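Local coordinates for nicotinate phosphoribosyltransferase (Saccharomyces cerevisiae, PDB 1VLP), which catalyses the ATP-dependent formation of nicotinate ribonucleotide from nicotinic acid and phosphoribosyl diphosphate, the first step from nicotinic acid toward NAD, at residues 50-55 with 385-390; 91-96 with 269-274; 275-280 with 300-305. One frame throughout, in Å; residues are numbered along the deposited sequence.

Contact 1. Residues 50-55 with 385-390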
loop_
_atom_site.group_PDB
_atom_site.type_symbol
_atom_site.label_atom_id
_atom_site.label_comp_id
_atom_site.label_asym_id
_atom_site.label_seq_id
_atom_site.Cartn_x
_atom_site.Cartn_y
_atom_site.Cartn_z
ATOM N N ASN A 50 -14.987 4.268 -5.263
ATOM C CA ASN A 50 -15.136 3.086 -6.093
ATOM C C ASN A 50 -14.973 3.486 -7.549
ATOM O O ASN A 50 -15.881 4.080 -8.146
ATOM C CB ASN A 50 -16.499 2.429 -5.868
ATOM C CG ASN A 50 -16.682 1.153 -6.708
ATOM O OD1 ASN A 50 -15.770 0.742 -7.424
ATOM N ND2 ASN A 50 -17.908 0.550 -6.666
ATOM N N ARG A 51 -13.788 3.245 -8.093
ATOM C CA ARG A 51 -13.516 3.597 -9.510
ATOM C C ARG A 51 -14.259 2.660 -10.481
ATOM O O ARG A 51 -14.551 3.058 -11.616
ATOM C CB ARG A 51 -12.020 3.560 -9.799
ATOM C CG ARG A 51 -11.245 4.558 -8.924
ATOM C CD ARG A 51 -9.759 4.268 -8.894
ATOM N NE ARG A 51 -9.070 5.405 -8.299
ATOM C CZ ARG A 51 -7.768 5.465 -8.086
ATOM N NH1 ARG A 51 -7.003 4.428 -8.398
ATOM N NH2 ARG A 51 -7.247 6.556 -7.517
ATOM N N SER A 52 -14.584 1.462 -10.017
ATOM C CA SER A 52 -15.417 0.529 -10.769
ATOM C C SER A 52 -16.915 0.787 -10.470
ATOM O O SER A 52 -17.576 -0.019 -9.867
ATOM C CB SER A 52 -15.178 -0.915 -10.291
ATOM O OG SER A 52 -13.840 -1.355 -10.206
ATOM N N SER A 53 -17.444 1.926 -10.889
ATOM C CA SER A 53 -18.758 2.384 -10.376
ATOM C C SER A 53 -19.952 1.609 -10.916
ATOM O O SER A 53 -21.079 1.752 -10.434
ATOM C CB SER A 53 -18.964 3.885 -10.600
ATOM O OG SER A 53 -18.813 4.219 -11.953
ATOM N N GLN A 54 -19.728 0.782 -11.919
ATOM C CA GLN A 54 -20.795 -0.135 -12.319
ATOM C C GLN A 54 -20.913 -1.359 -11.399
ATOM O O GLN A 54 -21.858 -2.142 -11.539
ATOM C CB GLN A 54 -20.605 -0.599 -13.745
ATOM C CG GLN A 54 -20.849 0.490 -14.823
ATOM C CD GLN A 54 -22.280 1.047 -14.824
ATOM O OE1 GLN A 54 -23.256 0.319 -15.046
ATOM N NE2 GLN A 54 -22.403 2.344 -14.587
ATOM N N LEU A 55 -19.948 -1.554 -10.509
ATOM C CA LEU A 55 -20.002 -2.621 -9.531
ATOM C C LEU A 55 -20.643 -2.058 -8.258
ATOM O O LEU A 55 -20.174 -1.071 -7.699
ATOM C CB LEU A 55 -18.622 -3.153 -9.217
ATOM C CG LEU A 55 -17.813 -3.783 -10.385
ATOM C CD1 LEU A 55 -16.590 -4.552 -9.896
ATOM C CD2 LEU A 55 -18.682 -4.650 -11.309
ATOM N N PRO A 385 -11.830 -7.758 -10.416
ATOM C CA PRO A 385 -11.733 -7.155 -9.057
ATOM C C PRO A 385 -12.475 -5.839 -8.900
ATOM O O PRO A 385 -12.778 -5.138 -9.886
ATOM C CB PRO A 385 -10.234 -6.853 -8.892
ATOM C CG PRO A 385 -9.565 -7.706 -9.837
ATOM C CD PRO A 385 -10.506 -7.753 -11.039
ATOM N N LEU A 386 -12.785 -5.518 -7.659
ATOM C CA LEU A 386 -13.340 -4.225 -7.310
ATOM C C LEU A 386 -12.184 -3.245 -7.242
ATOM O O LEU A 386 -11.241 -3.491 -6.485
ATOM C CB LEU A 386 -14.024 -4.373 -5.943
ATOM C CG LEU A 386 -14.910 -3.282 -5.429
ATOM C CD1 LEU A 386 -16.104 -3.070 -6.375
ATOM C CD2 LEU A 386 -15.376 -3.667 -4.015
ATOM N N ASN A 387 -12.249 -2.168 -8.034
ATOM C CA ASN A 387 -11.208 -1.119 -8.100
ATOM C C ASN A 387 -11.582 0.003 -7.127
ATOM O O ASN A 387 -12.146 1.043 -7.551
ATOM C CB ASN A 387 -11.115 -0.570 -9.512
ATOM C CG ASN A 387 -9.983 0.490 -9.717
ATOM O OD1 ASN A 387 -9.264 0.878 -8.784
ATOM N ND2 ASN A 387 -9.855 0.969 -10.955
ATOM N N ILE A 388 -11.260 -0.228 -5.864
ATOM C CA ILE A 388 -11.558 0.728 -4.786
ATOM C C ILE A 388 -10.271 1.257 -4.143
ATOM O O ILE A 388 -9.234 0.576 -4.058
ATOM C CB ILE A 388 -12.466 0.118 -3.702
ATOM C CG1 ILE A 388 -11.908 -1.259 -3.247
ATOM C CG2 ILE A 388 -13.903 -0.006 -4.273
ATOM C CD1 ILE A 388 -12.561 -1.891 -2.056
ATOM N N VAL A 389 -10.384 2.486 -3.649
ATOM C CA VAL A 389 -9.293 3.145 -2.917
ATOM C C VAL A 389 -9.844 3.911 -1.738
ATOM O O VAL A 389 -11.034 4.185 -1.712
ATOM C CB VAL A 389 -8.512 4.107 -3.796
ATOM C CG1 VAL A 389 -7.898 3.357 -4.972
ATOM C CG2 VAL A 389 -9.350 5.251 -4.263
ATOM N N ILE A 390 -8.996 4.154 -0.752
ATOM C CA ILE A 390 -9.321 5.031 0.384
ATOM C C ILE A 390 -8.114 5.962 0.448
ATOM O O ILE A 390 -7.010 5.541 0.726
ATOM C CB ILE A 390 -9.576 4.266 1.706
ATOM C CG1 ILE A 390 -10.900 3.561 1.642
ATOM C CG2 ILE A 390 -9.550 5.212 2.910
ATOM C CD1 ILE A 390 -11.151 2.617 2.798
#
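Asn50 and Ile388 face each other as an antiparallel non-hydrogen-bonded pair, their CA atoms 4.5 Å apart, at one end of the antiparallel sheet where strand 43-50 of the N-terminal family region, about to enter a type I turn from Ser52 to Leu55, meets the start of strand 388-395 of the barrel family region. The carbonyl of Asn387 meets that bend: its O receives Arg51 N at 2.8 Å, the donor lying almost straight ahead of the carbonyl (C=O...N angle 168°), and Ser52 N adds a weak bond at 3.5 Å. Ser52 is modelled in two conformers; in one of them OG accepts Asn387 N, but it also crowds Asn387 CB, so this link is doubtful. Arg51 leaves the backbone with CG beside its own N (chi1 -60°) and runs on extended. Its CD brushes Asn387 OD1 at 3.4 Å, and the guanidinium then lies flat across Val389, with CG1 under its centre and 3.7 Å from NH1. The guanidinium stands at 90° to the Asn387 amide. At the far end of the turn, Leu55 CB rests 3.8 Å from Leu386 CD1, the two side chains running antiparallel. Helix 144-159 covers Ile388, whose O is bonded to Arg193, and the side chain of Pro385 lies about 4 Å from that of Thr367, inferred to bind phosphoribosyl diphosphate. Chemically, the firm polar link between the segments is backbone to backbone, while Arg51 meets its neighbours through its methylene chain and a flat face, with no salt bridge across the contact.

Contact 2. Residues 91-96 with 269-274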
loop_
_atom_site.group_PDB
_atom_site.type_symbol
_atom_site.label_atom_id
_atom_site.label_comp_id
_atom_site.label_asym_id
_atom_site.label_seq_id
_atom_site.Cartn_x
_atom_site.Cartn_y
_atom_site.Cartn_z
ATOM N N TYR A 91 13.837 -0.294 14.431
ATOM C CA TYR A 91 13.962 1.149 14.369
ATOM C C TYR A 91 12.672 1.892 14.649
ATOM O O TYR A 91 12.663 3.107 14.655
ATOM C CB TYR A 91 14.550 1.561 13.004
ATOM C CG TYR A 91 13.834 1.000 11.795
ATOM C CD1 TYR A 91 12.743 1.671 11.231
ATOM C CD2 TYR A 91 14.238 -0.207 11.222
ATOM C CE1 TYR A 91 12.083 1.165 10.136
ATOM C CE2 TYR A 91 13.586 -0.719 10.122
ATOM C CZ TYR A 91 12.507 -0.035 9.596
ATOM O OH TYR A 91 11.857 -0.552 8.500
ATOM N N LEU A 92 11.550 1.193 14.883
ATOM C CA LEU A 92 10.368 1.892 15.414
ATOM C C LEU A 92 10.761 2.571 16.709
ATOM O O LEU A 92 11.407 1.949 17.558
ATOM C CB LEU A 92 9.203 0.945 15.695
ATOM C CG LEU A 92 8.585 0.276 14.478
ATOM C CD1 LEU A 92 7.518 -0.764 14.906
ATOM C CD2 LEU A 92 7.956 1.299 13.564
ATOM N N PRO A 93 10.414 3.852 16.864
ATOM C CA PRO A 93 10.756 4.525 18.104
ATOM C C PRO A 93 10.160 3.886 19.360
ATOM O O PRO A 93 9.008 3.437 19.377
ATOM C CB PRO A 93 10.239 5.959 17.921
ATOM C CG PRO A 93 9.963 6.103 16.478
ATOM C CD PRO A 93 9.772 4.753 15.884
ATOM N N SER A 94 10.958 3.911 20.425
ATOM C CA SER A 94 10.513 3.460 21.726
ATOM C C SER A 94 9.163 3.994 22.175
ATOM O O SER A 94 8.313 3.238 22.692
ATOM C CB SER A 94 11.592 3.813 22.774
ATOM O OG SER A 94 12.658 2.924 22.552
ATOM N N ALA A 95 8.964 5.289 21.963
ATOM C CA ALA A 95 7.761 5.955 22.417
ATOM C C ALA A 95 6.504 5.510 21.668
ATOM O O ALA A 95 5.415 5.514 22.239
ATOM C CB ALA A 95 7.933 7.449 22.322
ATOM N N TYR A 96 6.691 5.139 20.411
ATOM C CA TYR A 96 5.621 4.605 19.558
ATOM C C TYR A 96 5.190 3.242 20.088
ATOM O O TYR A 96 4.011 3.017 20.335
ATOM C CB TYR A 96 6.024 4.561 18.083
ATOM C CG TYR A 96 5.000 3.780 17.256
ATOM C CD1 TYR A 96 3.779 4.355 16.893
ATOM C CD2 TYR A 96 5.246 2.465 16.881
ATOM C CE1 TYR A 96 2.809 3.619 16.165
ATOM C CE2 TYR A 96 4.315 1.732 16.144
ATOM C CZ TYR A 96 3.085 2.314 15.797
ATOM O OH TYR A 96 2.186 1.594 15.088
ATOM N N ILE A 269 13.770 10.627 8.087
ATOM C CA ILE A 269 15.122 10.235 8.493
ATOM C C ILE A 269 15.345 10.506 9.986
ATOM O O ILE A 269 15.937 9.687 10.689
ATOM C CB ILE A 269 16.183 10.966 7.642
ATOM C CG1 ILE A 269 16.260 10.339 6.262
ATOM C CG2 ILE A 269 17.585 10.857 8.257
ATOM C CD1 ILE A 269 16.957 11.194 5.228
ATOM N N ASN A 270 14.891 11.665 10.444
ATOM C CA ASN A 270 14.994 12.034 11.842
ATOM C C ASN A 270 14.182 11.072 12.724
ATOM O O ASN A 270 14.592 10.798 13.854
ATOM C CB ASN A 270 14.646 13.524 12.042
ATOM C CG ASN A 270 15.667 14.484 11.375
ATOM O OD1 ASN A 270 16.831 14.142 11.121
ATOM N ND2 ASN A 270 15.214 15.693 11.085
ATOM N N THR A 271 13.111 10.474 12.198
ATOM C CA THR A 271 12.320 9.496 12.942
ATOM C C THR A 271 12.912 8.075 13.045
ATOM O O THR A 271 12.931 7.470 14.117
ATOM C CB THR A 271 10.898 9.395 12.360
ATOM O OG1 THR A 271 10.340 10.713 12.348
ATOM C CG2 THR A 271 10.001 8.445 13.179
ATOM N N PHE A 272 13.393 7.541 11.939
ATOM C CA PHE A 272 13.814 6.152 11.901
ATOM C C PHE A 272 15.318 5.949 11.817
ATOM O O PHE A 272 15.797 4.825 11.991
ATOM C CB PHE A 272 13.165 5.484 10.712
ATOM C CG PHE A 272 11.653 5.456 10.807
ATOM C CD1 PHE A 272 11.022 4.929 11.940
ATOM C CD2 PHE A 272 10.860 5.974 9.779
ATOM C CE1 PHE A 272 9.612 4.893 12.019
ATOM C CE2 PHE A 272 9.468 5.958 9.860
ATOM C CZ PHE A 272 8.841 5.400 10.980
ATOM N N GLY A 273 16.044 7.002 11.498
ATOM C CA GLY A 273 17.471 6.908 11.292
ATOM C C GLY A 273 17.776 6.810 9.815
ATOM O O GLY A 273 17.044 6.151 9.053
ATOM N N ALA A 274 18.862 7.475 9.409
ATOM C CA ALA A 274 19.264 7.526 7.996
ATOM C C ALA A 274 19.414 6.139 7.424
ATOM O O ALA A 274 18.961 5.865 6.312
ATOM C CB ALA A 274 20.552 8.278 7.832
#
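The ring edge of Tyr91 butts against the face of Phe272 in an offset edge-to-face pair, with centroids 5.8 Å apart and planes at 79°. With chi1 at 52°, Tyr91 CG stands over its own backbone, which swings the ring back toward the end of helix 260-272, and Tyr91 CD1 comes to 3.8 Å from Phe272 CD1. The phenyl ring fills the hollow between Tyr91, Leu92 and Pro93, and it is wrapped from several directions. Thr271 CG2, from the same helical turn, lies over the centre of the face opposite Tyr91; Tyr91 O sits at the rim in the ring plane; Pro93 CD and Leu92 CD2 approach obliquely, Pro93 CD at 3.9 Å from Phe272 CE1. Pro93 CG in turn leans on Thr271 CG2 at 4.0 Å. No hydrogen bond joins the two segments, so the fit is one of shape. Thr271 OG1 turns its polarity away, to Cys267 O of its own helix and to Asn38. Pro93 is the N-cap of helix 94-101, while Gly273, with positive phi, ends helix 260-272. Start and finish of these two helices thus meet beside helix 26-38, which touches Tyr91 through Met26 and Pro93 through Thr37.

Contact 3. Residues 275-280 with 300-305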
loop_
_atom_site.group_PDB
_atom_site.type_symbol
_atom_site.label_atom_id
_atom_site.label_comp_id
_atom_site.label_asym_id
_atom_site.label_seq_id
_atom_site.Cartn_x
_atom_site.Cartn_y
_atom_site.Cartn_z
ATOM N N LYS A 275 20.023 5.228 8.169
ATOM C CA LYS A 275 20.211 3.903 7.601
ATOM C C LYS A 275 18.914 3.145 7.321
ATOM O O LYS A 275 18.915 2.219 6.486
ATOM C CB LYS A 275 21.200 3.082 8.411
ATOM C CG LYS A 275 20.729 2.445 9.655
ATOM C CD LYS A 275 21.902 1.650 10.273
ATOM C CE LYS A 275 21.507 0.876 11.515
ATOM N NZ LYS A 275 21.168 1.770 12.667
ATOM N N ASN A 276 17.812 3.538 7.988
ATOM C CA ASN A 276 16.520 2.886 7.834
ATOM C C ASN A 276 15.547 3.638 6.938
ATOM O O ASN A 276 14.365 3.295 6.879
ATOM C CB ASN A 276 15.928 2.643 9.227
ATOM C CG ASN A 276 16.881 1.894 10.131
ATOM O OD1 ASN A 276 17.304 0.813 9.767
ATOM N ND2 ASN A 276 17.274 2.489 11.297
ATOM N N ALA A 277 16.065 4.587 6.157
ATOM C CA ALA A 277 15.256 5.468 5.318
ATOM C C ALA A 277 14.437 4.651 4.280
ATOM O O ALA A 277 13.309 4.963 4.047
ATOM C CB ALA A 277 16.113 6.462 4.630
ATOM N N GLY A 278 15.019 3.587 3.756
ATOM C CA GLY A 278 14.373 2.683 2.821
ATOM C C GLY A 278 14.422 3.181 1.391
ATOM O O GLY A 278 15.417 3.710 0.925
ATOM N N LEU A 279 13.333 2.964 0.684
ATOM C CA LEU A 279 13.192 3.421 -0.671
ATOM C C LEU A 279 12.412 4.725 -0.744
ATOM O O LEU A 279 11.358 4.895 -0.111
ATOM C CB LEU A 279 12.500 2.358 -1.530
ATOM C CG LEU A 279 13.167 1.002 -1.598
ATOM C CD1 LEU A 279 12.118 0.035 -2.090
ATOM C CD2 LEU A 279 14.370 1.022 -2.502
ATOM N N ALA A 280 12.900 5.644 -1.563
ATOM C CA ALA A 280 12.235 6.915 -1.716
ATOM C C ALA A 280 11.104 6.817 -2.751
ATOM O O ALA A 280 11.269 6.272 -3.800
ATOM C CB ALA A 280 13.220 7.999 -2.112
ATOM N N ASP A 300 22.390 9.183 -0.332
ATOM C CA ASP A 300 23.166 8.124 0.302
ATOM C C ASP A 300 22.368 7.272 1.316
ATOM O O ASP A 300 22.560 6.046 1.366
ATOM C CB ASP A 300 24.417 8.734 0.915
ATOM C CG ASP A 300 25.323 9.328 -0.135
ATOM O OD1 ASP A 300 25.428 8.733 -1.249
ATOM O OD2 ASP A 300 25.893 10.393 0.155
ATOM N N ALA A 301 21.438 7.904 2.043
ATOM C CA ALA A 301 20.649 7.227 3.070
ATOM C C ALA A 301 19.615 6.240 2.505
ATOM O O ALA A 301 19.554 5.047 2.887
ATOM C CB ALA A 301 19.939 8.272 3.958
ATOM N N TYR A 302 18.775 6.746 1.610
ATOM C CA TYR A 302 17.849 5.877 0.864
ATOM C C TYR A 302 18.621 4.904 0.031
ATOM O O TYR A 302 19.589 5.261 -0.579
ATOM C CB TYR A 302 16.929 6.703 -0.039
ATOM C CG TYR A 302 15.917 7.497 0.750
ATOM C CD1 TYR A 302 14.697 6.944 1.113
ATOM C CD2 TYR A 302 16.190 8.789 1.147
ATOM C CE1 TYR A 302 13.795 7.656 1.876
ATOM C CE2 TYR A 302 15.260 9.522 1.885
ATOM C CZ TYR A 302 14.075 8.943 2.242
ATOM O OH TYR A 302 13.145 9.638 2.985
ATOM N N VAL A 303 18.139 3.679 -0.048
ATOM C CA VAL A 303 18.853 2.646 -0.772
ATOM C C VAL A 303 18.381 2.521 -2.200
ATOM O O VAL A 303 18.913 1.701 -2.957
ATOM C CB VAL A 303 18.715 1.271 -0.088
ATOM C CG1 VAL A 303 19.424 1.295 1.299
ATOM C CG2 VAL A 303 17.278 0.846 -0.009
ATOM N N GLY A 304 17.417 3.354 -2.544
ATOM C CA GLY A 304 16.846 3.393 -3.851
ATOM C C GLY A 304 15.528 4.130 -3.854
ATOM O O GLY A 304 15.207 4.920 -2.942
ATOM N N VAL A 305 14.787 3.881 -4.922
ATOM C CA VAL A 305 13.560 4.577 -5.220
ATOM C C VAL A 305 12.475 3.550 -5.530
ATOM O O VAL A 305 12.771 2.436 -5.986
ATOM C CB VAL A 305 13.656 5.550 -6.417
ATOM C CG1 VAL A 305 14.541 6.784 -6.087
ATOM C CG2 VAL A 305 14.129 4.827 -7.682
HETATM O O HOH W 1 17.871 3.135 3.880
#
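One water ties the backbones together: it donates to Ala301 O at 2.7 Å and to Lys275 O, and accepts from Gly278 N at 2.9 Å. It bridges the lead-in to strand 279-281 and the end of helix 298-301, just before strand 304-307; the two are neighbouring strands of the six-stranded parallel sheet in the TIM-barrel-like part of this type II phosphoribosyltransferase, linked by a beta-alpha-beta connection. Val303 N bonds to Gly278 O, which also lies at the edge of the Tyr302 ring and takes a CA-H...O contact from Tyr302 CA. The Ala280 N to Gly304 O bond, 2.8 Å and nearly straight (173° at the hydrogen), belongs to the parallel bridge of Ala280 with Val305. The Tyr302 ring, its CG beside the backbone N (chi1 -70°), slots between two alanine methyls. Ala277 CB stands over the centre of one face, 3.8 Å from the centroid, and Ala280 CB over the opposite face, displaced toward the rim, so both make CH-pi contacts. Helix 260-272 completes the ring's surroundings with Met265, Trp268 and Ile269. On the face of the sheet that carries Ala280, Val305 touches helix 312-326. On the other face, the Leu279 side chain comes about 4 Å from those of Thr241 and Arg306, which probably bind nicotinate. Leu279 CD2 lies 3.6 Å from Gly304 C and 3.8 Å from Val303 CG2.

Overall arrangement
Contacts 2 and 3 are neighbours, their centres 14 Å apart, and they share a seam: Tyr91 CB lies 3.3 Å from Asn276 ND2, and Ile269 CD1 packs on Tyr302 CE2. Helix 260-272 is followed, after a short connection, by strand 279-281, so one stretch of chain serves both. Contact 1 lies across the centre of the chain, its nearest atoms about 17 Å from contact 2 and about 18 Å from contact 3. Contacts 1 and 2 each join the N-terminal family region to the barrel-like one, whereas contact 3 is internal to the latter. Tyr27, which probably binds nicotinate, has its side chain about 9 Å from those of both Val389 and Tyr91.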